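Local coordinates for protein eukaryotic translation initiation factor 4 gamma 5 (Trypanosoma cruzi, PDB 6OZU) that probably acts as a scaffold in translation initiation, its helical MIF4G domain being expected to engage partner proteins such as an eIF4A-type helicase, at residues Leu160-Ala172 / His212-Thr224. Residues are numbered along the deposited sequence; the frame is centred on the assembly and turned at random.
Sequences LLYGTERKRRFPA and HPQRRMQFLLLNT. With SO4 (sulfate ion), chain D; SO4 (sulfate ion), chain E; SO4 (sulfate ion), chain G; SO4 (sulfate ion), chain H.
M217, in the first turn of helix 215-235, packs against Y162 and L161 at the end of helix 150-162 and against P171 in the loop that leads to helix 173-186. The contact joins the last helix of the all-helical MIF4G domain to an earlier helix end and its loop. The M217 methyl makes a CH-pi contact over one face of the Y162 ring, CE lying 3.8 Å from the centroid. SD stands farther above the same ring, a Met-aromatic contact. M217 CG is anti to the backbone N (chi1 -163°), and bends at chi2 and chi3 bring CE down between Y162, L161 and P171 CD. Y162 OH lies 3.6 Å from P213 CB and hydrogen-bonds L208 O.

P171 CD lies over the rim of one face of the F170 ring and R216 CD, farther off, over the rim of the opposite face. F170 CB sits over the centre of the R216 guanidinium, whose plane is 20° from the F170 ring. F170 CZ meets L220 CD1 at 3.9 Å, and L176 of helix 173-186 adjoins both side chains.

The polar side is bridged by waters and by sulfate ions, the latter probably from the crystallisation liquor. Water 3 donates to R169 O and accepts from Q214 N. One sulfate sits at the start of helix 215-235, bound by the backbone N, NE and NH2 of R216 and by R215 NE, with a weak bond from R169 NH2. A second takes the backbone N atoms of R169 and F170 on one oxygen, O2. The positive cluster would suit an anion. Water 2 ties the sides together: it donates to R169 O at 2.7 Å and to the first sulfate, and accepts from M217 N at 2.8 Å.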
# COMPACT_ATOMS: atom_id res chain seq x y z
N LEU A 160 -3.98 -9.80 -7.91
CA LEU A 160 -3.50 -10.58 -6.77
C LEU A 160 -4.35 -11.83 -6.54
O LEU A 160 -3.79 -12.90 -6.27
CB LEU A 160 -3.47 -9.69 -5.52
CG LEU A 160 -2.62 -10.14 -4.34
CD1 LEU A 160 -1.13 -9.90 -4.61
CD2 LEU A 160 -3.03 -9.39 -3.09
N LEU A 161 -5.70 -11.71 -6.68
CA LEU A 161 -6.63 -12.81 -6.49
C LEU A 161 -7.03 -13.54 -7.76
O LEU A 161 -7.11 -14.77 -7.75
CB LEU A 161 -7.90 -12.32 -5.76
CG LEU A 161 -7.76 -11.71 -4.35
CD1 LEU A 161 -9.08 -11.08 -3.92
CD2 LEU A 161 -7.31 -12.75 -3.31
N TYR A 162 -7.34 -12.80 -8.84
CA TYR A 162 -7.77 -13.37 -10.12
C TYR A 162 -6.65 -13.62 -11.12
O TYR A 162 -6.91 -14.20 -12.17
CB TYR A 162 -8.87 -12.53 -10.77
CG TYR A 162 -10.18 -12.46 -9.99
CD1 TYR A 162 -11.10 -13.50 -10.05
CD2 TYR A 162 -10.52 -11.33 -9.26
CE1 TYR A 162 -12.32 -13.43 -9.38
CE2 TYR A 162 -11.73 -11.25 -8.57
CZ TYR A 162 -12.63 -12.30 -8.64
OH TYR A 162 -13.81 -12.24 -7.97
N GLY A 163 -5.42 -13.23 -10.78
CA GLY A 163 -4.27 -13.40 -11.65
C GLY A 163 -4.03 -12.20 -12.54
O GLY A 163 -4.94 -11.40 -12.78
N THR A 164 -2.80 -12.07 -13.05
CA THR A 164 -2.40 -10.97 -13.93
C THR A 164 -3.19 -11.02 -15.26
O THR A 164 -3.56 -9.97 -15.79
CB THR A 164 -0.86 -10.90 -14.09
OG1 THR A 164 -0.33 -12.21 -14.34
CG2 THR A 164 -0.18 -10.31 -12.84
N GLU A 165 -3.52 -12.24 -15.74
CA GLU A 165 -4.34 -12.45 -16.93
C GLU A 165 -5.86 -12.50 -16.56
O GLU A 165 -6.71 -12.61 -17.45
CB GLU A 165 -3.89 -13.71 -17.70
N ARG A 166 -6.19 -12.40 -15.23
CA ARG A 166 -7.54 -12.38 -14.63
C ARG A 166 -8.39 -13.64 -14.95
O ARG A 166 -9.62 -13.61 -14.83
CB ARG A 166 -8.31 -11.08 -14.98
CG ARG A 166 -8.13 -9.94 -13.98
CD ARG A 166 -6.94 -9.06 -14.32
NE ARG A 166 -6.99 -7.78 -13.60
CZ ARG A 166 -5.95 -6.97 -13.46
NH1 ARG A 166 -6.09 -5.82 -12.80
NH2 ARG A 166 -4.76 -7.30 -13.96
N LYS A 167 -7.72 -14.77 -15.26
CA LYS A 167 -8.40 -16.01 -15.62
C LYS A 167 -8.44 -17.07 -14.49
O LYS A 167 -9.00 -18.15 -14.72
CB LYS A 167 -7.81 -16.60 -16.92
CG LYS A 167 -8.35 -15.94 -18.18
CD LYS A 167 -7.88 -16.65 -19.46
CE LYS A 167 -8.95 -17.52 -20.07
NZ LYS A 167 -8.47 -18.21 -21.30
N ARG A 168 -7.89 -16.76 -13.29
CA ARG A 168 -7.84 -17.69 -12.15
C ARG A 168 -9.18 -17.95 -11.47
O ARG A 168 -9.99 -17.04 -11.32
CB ARG A 168 -6.83 -17.25 -11.07
CG ARG A 168 -5.38 -17.21 -11.53
CD ARG A 168 -4.46 -17.12 -10.34
NE ARG A 168 -4.47 -18.37 -9.58
CZ ARG A 168 -3.44 -19.21 -9.49
NH1 ARG A 168 -2.29 -18.92 -10.09
NH2 ARG A 168 -3.54 -20.32 -8.78
N ARG A 169 -9.39 -19.21 -11.05
CA ARG A 169 -10.59 -19.63 -10.32
C ARG A 169 -10.43 -19.22 -8.84
O ARG A 169 -11.37 -18.73 -8.23
CB ARG A 169 -10.80 -21.14 -10.44
CG ARG A 169 -11.31 -21.58 -11.81
CD ARG A 169 -11.62 -23.06 -11.86
NE ARG A 169 -12.33 -23.42 -13.10
CZ ARG A 169 -13.65 -23.45 -13.24
NH1 ARG A 169 -14.20 -23.79 -14.40
NH2 ARG A 169 -14.44 -23.13 -12.22
N PHE A 170 -9.19 -19.36 -8.31
CA PHE A 170 -8.81 -19.06 -6.94
C PHE A 170 -7.35 -18.58 -6.90
O PHE A 170 -6.55 -19.06 -7.71
CB PHE A 170 -8.99 -20.34 -6.09
CG PHE A 170 -9.02 -20.12 -4.60
CD1 PHE A 170 -10.08 -19.43 -4.01
CD2 PHE A 170 -8.02 -20.61 -3.79
CE1 PHE A 170 -10.11 -19.23 -2.63
CE2 PHE A 170 -8.06 -20.41 -2.40
CZ PHE A 170 -9.11 -19.72 -1.83
N PRO A 171 -6.97 -17.64 -5.98
CA PRO A 171 -5.57 -17.17 -5.96
C PRO A 171 -4.50 -18.21 -5.65
O PRO A 171 -4.76 -19.22 -4.99
CB PRO A 171 -5.57 -16.06 -4.90
CG PRO A 171 -6.77 -16.31 -4.09
CD PRO A 171 -7.78 -16.94 -4.97
N ALA A 172 -3.27 -17.92 -6.11
CA ALA A 172 -2.09 -18.74 -5.90
C ALA A 172 -1.73 -18.65 -4.42
O ALA A 172 -2.18 -17.73 -3.74
CB ALA A 172 -0.96 -18.22 -6.76
N HIS A 212 -17.56 -12.09 -11.15
CA HIS A 212 -17.90 -13.48 -11.43
C HIS A 212 -16.99 -14.49 -10.70
O HIS A 212 -16.38 -15.35 -11.34
CB HIS A 212 -17.97 -13.73 -12.94
CG HIS A 212 -18.91 -12.78 -13.62
ND1 HIS A 212 -20.29 -12.97 -13.60
CD2 HIS A 212 -18.64 -11.60 -14.23
CE1 HIS A 212 -20.80 -11.93 -14.23
NE2 HIS A 212 -19.85 -11.08 -14.63
N PRO A 213 -16.94 -14.44 -9.33
CA PRO A 213 -16.13 -15.41 -8.59
C PRO A 213 -16.74 -16.80 -8.64
O PRO A 213 -17.97 -16.96 -8.73
CB PRO A 213 -16.15 -14.85 -7.16
CG PRO A 213 -17.40 -14.11 -7.06
CD PRO A 213 -17.61 -13.50 -8.40
N GLN A 214 -15.87 -17.82 -8.54
CA GLN A 214 -16.29 -19.22 -8.49
C GLN A 214 -16.61 -19.61 -7.02
O GLN A 214 -16.73 -18.72 -6.18
CB GLN A 214 -15.26 -20.14 -9.18
CG GLN A 214 -15.12 -19.92 -10.69
CD GLN A 214 -16.44 -20.03 -11.42
OE1 GLN A 214 -17.03 -19.03 -11.84
NE2 GLN A 214 -16.94 -21.26 -11.56
N ARG A 215 -16.81 -20.92 -6.74
CA ARG A 215 -17.20 -21.41 -5.41
C ARG A 215 -16.21 -21.01 -4.30
O ARG A 215 -16.64 -20.42 -3.31
CB ARG A 215 -17.43 -22.96 -5.41
CG ARG A 215 -18.42 -23.55 -6.43
CD ARG A 215 -18.37 -25.05 -6.42
NE ARG A 215 -17.44 -25.62 -7.41
CZ ARG A 215 -17.34 -26.92 -7.70
NH1 ARG A 215 -18.12 -27.80 -7.10
NH2 ARG A 215 -16.45 -27.33 -8.60
N ARG A 216 -14.89 -21.31 -4.48
CA ARG A 216 -13.88 -20.99 -3.46
C ARG A 216 -13.68 -19.49 -3.33
O ARG A 216 -13.50 -19.00 -2.22
CB ARG A 216 -12.54 -21.68 -3.72
CG ARG A 216 -12.45 -23.18 -3.48
CD ARG A 216 -11.21 -23.73 -4.16
NE ARG A 216 -11.26 -23.49 -5.60
CZ ARG A 216 -10.26 -23.65 -6.46
NH1 ARG A 216 -9.06 -24.03 -6.04
NH2 ARG A 216 -10.46 -23.43 -7.75
N MET A 217 -13.75 -18.77 -4.48
CA MET A 217 -13.58 -17.32 -4.56
C MET A 217 -14.72 -16.55 -3.87
O MET A 217 -14.48 -15.53 -3.22
CB MET A 217 -13.38 -16.86 -6.01
CG MET A 217 -12.79 -15.46 -6.13
SD MET A 217 -11.12 -15.32 -5.44
CE MET A 217 -10.22 -15.10 -6.90
N GLN A 218 -15.95 -17.05 -4.02
CA GLN A 218 -17.10 -16.45 -3.38
C GLN A 218 -17.08 -16.72 -1.90
O GLN A 218 -17.40 -15.83 -1.13
CB GLN A 218 -18.38 -16.94 -4.01
CG GLN A 218 -19.26 -15.78 -4.41
CD GLN A 218 -20.67 -16.20 -4.64
OE1 GLN A 218 -21.38 -16.54 -3.71
NE2 GLN A 218 -21.10 -16.18 -5.89
N PHE A 219 -16.66 -17.95 -1.49
CA PHE A 219 -16.54 -18.30 -0.08
C PHE A 219 -15.47 -17.42 0.59
O PHE A 219 -15.70 -16.91 1.68
CB PHE A 219 -16.28 -19.81 0.14
CG PHE A 219 -16.41 -20.24 1.58
CD1 PHE A 219 -17.66 -20.46 2.15
CD2 PHE A 219 -15.28 -20.39 2.39
CE1 PHE A 219 -17.78 -20.82 3.51
CE2 PHE A 219 -15.41 -20.76 3.74
CZ PHE A 219 -16.65 -20.97 4.29
N LEU A 220 -14.33 -17.21 -0.11
CA LEU A 220 -13.24 -16.38 0.38
C LEU A 220 -13.69 -14.95 0.65
O LEU A 220 -13.49 -14.46 1.76
CB LEU A 220 -12.06 -16.39 -0.60
CG LEU A 220 -10.83 -15.58 -0.16
CD1 LEU A 220 -9.71 -16.46 0.20
CD2 LEU A 220 -10.41 -14.64 -1.22
N LEU A 221 -14.29 -14.28 -0.35
CA LEU A 221 -14.75 -12.89 -0.25
C LEU A 221 -15.90 -12.69 0.74
O LEU A 221 -15.88 -11.72 1.49
CB LEU A 221 -15.08 -12.34 -1.62
CG LEU A 221 -13.91 -12.26 -2.61
CD1 LEU A 221 -14.42 -12.14 -4.04
CD2 LEU A 221 -12.90 -11.15 -2.23
N LEU A 222 -16.86 -13.64 0.77
CA LEU A 222 -17.99 -13.58 1.70
C LEU A 222 -17.60 -13.83 3.13
O LEU A 222 -18.13 -13.16 4.01
CB LEU A 222 -19.15 -14.51 1.28
CG LEU A 222 -19.92 -14.08 0.03
CD1 LEU A 222 -20.88 -15.12 -0.39
CD2 LEU A 222 -20.66 -12.79 0.26
N ASN A 223 -16.70 -14.82 3.39
CA ASN A 223 -16.24 -15.12 4.75
C ASN A 223 -15.38 -13.98 5.30
O ASN A 223 -15.48 -13.67 6.49
CB ASN A 223 -15.50 -16.45 4.84
CG ASN A 223 -15.59 -17.10 6.19
OD1 ASN A 223 -14.68 -17.78 6.65
ND2 ASN A 223 -16.68 -16.88 6.88
N THR A 224 -14.57 -13.33 4.42
CA THR A 224 -13.70 -12.20 4.76
C THR A 224 -14.54 -10.98 5.18
O THR A 224 -14.33 -10.43 6.28
CB THR A 224 -12.68 -11.94 3.64
OG1 THR A 224 -11.85 -13.09 3.49
CG2 THR A 224 -11.80 -10.77 3.92
S SO4 D . -14.22 -23.76 -8.14
O1 SO4 D . -13.13 -23.83 -9.12
O2 SO4 D . -15.48 -23.38 -8.78
O3 SO4 D . -13.84 -22.77 -7.11
O4 SO4 D . -14.38 -25.07 -7.53
S SO4 E . -7.08 -22.67 -10.05
O1 SO4 E . -5.99 -23.01 -10.97
O2 SO4 E . -7.31 -21.23 -10.17
O3 SO4 E . -8.28 -23.43 -10.40
O4 SO4 E . -6.71 -23.02 -8.68
S SO4 G . -0.95 -15.45 -11.80
O1 SO4 G . -2.00 -15.60 -12.81
O2 SO4 G . 0.04 -14.47 -12.25
O3 SO4 G . -1.52 -15.00 -10.52
O4 SO4 G . -0.29 -16.75 -11.61
S SO4 H . 0.03 -21.91 -9.80
O1 SO4 H . 0.90 -21.53 -8.68
O2 SO4 H . 0.05 -20.84 -10.81
O3 SO4 H . -1.33 -22.11 -9.30
O4 SO4 H . 0.52 -23.15 -10.40
O HOH W 1 -13.18 -16.11 -12.37
O HOH W 2 -13.13 -20.16 -6.83
O HOH W 3 -13.37 -17.02 -9.44